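Local coordinates for phage-related protein (Bacillus cereus, PDB 4JG2) that is of unknown function but probably binds single-stranded DNA, like the related protein of Enterobacter phage Enc34, at residues R117-E120 against A121-G124. Sequence-based numbering, arbitrary orientation. Where two conformers were deposited one is given.
Sequences RDDE and AYKG
The Y122 ring carries the aliphatic part of R117 at CD2 and D119 at CD1: R117 CG lies 3.8 Å from Y122 CD2, with CE2 a little farther off, and D119 CB sits 3.9 Å from Y122 CD1. Both approach the ring obliquely. R117 runs alongside the tyrosine, pointing the same way, with its guanidinium plane turned 32° from the ring; a bend at chi2 (-63°) turns the rest of its chain to run beside the tyrosine without closer contact. The tyrosine is buried: its hydroxyl hydrogen-bonds S47, while its ring packs edge-to-face with F127 and touches L69.

The backbone turns tightly here. D119 O accepts the Y122 amide at 3.1 Å, and E120 O takes the K123 amide at 3.2 Å; a longer, weak bond joins K123 N to D119 O. K123, bent at chi2 (-55°) and extended beyond, folds back across the turn, which brings NZ within 3.3 Å of R117 O in a weak bond, with a second weak one to D114 O. The E120 carboxylate stays apart from this ammonium, OE2 5.6 Å from K123 NZ, so their attraction is probably only diffuse. The two successive i to i+3 amide bonds define overlapping type I beta turns, D119-Y122 and E120-K123, in the surface loop that joins antiparallel strands 111-112 and 125-132, with Y122 packed against strands 45-50 and 63-71 of the same sheet.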
loop_
_atom_site.group_PDB
_atom_site.type_symbol
_atom_site.label_atom_id
_atom_site.label_comp_id
_atom_site.label_asym_id
_atom_site.label_seq_id
_atom_site.Cartn_x
_atom_site.Cartn_y
_atom_site.Cartn_z
ATOM N N ARG A 117 4.383 6.790 -14.426
ATOM C CA ARG A 117 5.792 6.662 -14.079
ATOM C C ARG A 117 6.613 6.302 -15.311
ATOM O O ARG A 117 6.082 5.821 -16.308
ATOM C CB ARG A 117 6.001 5.605 -12.986
ATOM C CG ARG A 117 5.353 5.927 -11.635
ATOM C CD ARG A 117 5.932 7.192 -10.998
ATOM N NE ARG A 117 5.445 7.389 -9.631
ATOM C CZ ARG A 117 4.409 8.162 -9.326
ATOM N NH1 ARG A 117 3.758 8.797 -10.297
ATOM N NH2 ARG A 117 4.019 8.305 -8.066
ATOM N N ASP A 118 7.917 6.517 -15.147
ATOM C CA ASP A 118 8.919 6.166 -16.143
ATOM C C ASP A 118 9.933 5.307 -15.456
ATOM O O ASP A 118 11.081 5.727 -15.322
ATOM C CB ASP A 118 9.739 7.380 -16.564
ATOM C CG ASP A 118 8.906 8.532 -16.903
ATOM O OD1 ASP A 118 7.741 8.408 -17.369
ATOM O OD2 ASP A 118 9.418 9.652 -16.625
ATOM N N ASP A 119 9.547 4.142 -14.964
ATOM C CA ASP A 119 10.513 3.267 -14.275
ATOM C C ASP A 119 10.181 1.889 -14.763
ATOM O O ASP A 119 9.031 1.487 -14.762
ATOM C CB ASP A 119 10.381 3.234 -12.732
ATOM C CG ASP A 119 10.749 4.539 -12.041
ATOM O OD1 ASP A 119 9.915 5.443 -11.984
ATOM O OD2 ASP A 119 11.850 4.609 -11.461
ATOM N N GLU A 120 11.189 1.134 -15.116
ATOM C CA GLU A 120 11.008 -0.211 -15.626
ATOM C C GLU A 120 10.284 -1.163 -14.649
ATOM O O GLU A 120 9.485 -1.960 -15.072
ATOM C CB GLU A 120 12.297 -0.772 -16.184
ATOM C CG GLU A 120 12.745 0.036 -17.439
ATOM C CD GLU A 120 11.811 0.075 -18.680
ATOM O OE1 GLU A 120 11.293 -0.951 -19.048
ATOM O OE2 GLU A 120 11.719 1.163 -19.344
ATOM N N ALA A 121 10.488 -1.005 -13.325
ATOM C CA ALA A 121 9.817 -1.899 -12.367
ATOM C C ALA A 121 8.313 -1.706 -12.345
ATOM O O ALA A 121 7.542 -2.580 -11.891
ATOM C CB ALA A 121 10.319 -1.710 -10.932
ATOM N N TYR A 122 7.849 -0.507 -12.729
ATOM C CA TYR A 122 6.455 -0.135 -12.720
ATOM C C TYR A 122 5.718 -0.561 -14.016
ATOM O O TYR A 122 4.493 -0.538 -14.036
ATOM C CB TYR A 122 6.298 1.361 -12.468
ATOM C CG TYR A 122 6.490 1.800 -11.026
ATOM C CD1 TYR A 122 7.707 1.696 -10.378
ATOM C CD2 TYR A 122 5.444 2.366 -10.298
ATOM C CE1 TYR A 122 7.861 2.071 -9.059
ATOM C CE2 TYR A 122 5.613 2.758 -8.975
ATOM C CZ TYR A 122 6.809 2.617 -8.381
ATOM O OH TYR A 122 6.967 3.025 -7.057
ATOM N N LYS A 123 6.464 -0.833 -15.083
ATOM C CA LYS A 123 5.809 -1.261 -16.342
ATOM C C LYS A 123 4.983 -2.521 -16.071
ATOM O O LYS A 123 5.441 -3.430 -15.352
ATOM C CB LYS A 123 6.816 -1.468 -17.454
ATOM C CG LYS A 123 7.607 -0.217 -17.819
ATOM C CD LYS A 123 6.741 1.015 -18.190
ATOM C CE LYS A 123 7.561 2.283 -18.600
ATOM N NZ LYS A 123 6.658 3.486 -18.614
ATOM N N GLY A 124 3.777 -2.590 -16.660
ATOM C CA GLY A 124 2.947 -3.723 -16.462
ATOM C C GLY A 124 2.337 -3.863 -15.079
ATOM O O GLY A 124 1.787 -4.932 -14.783
#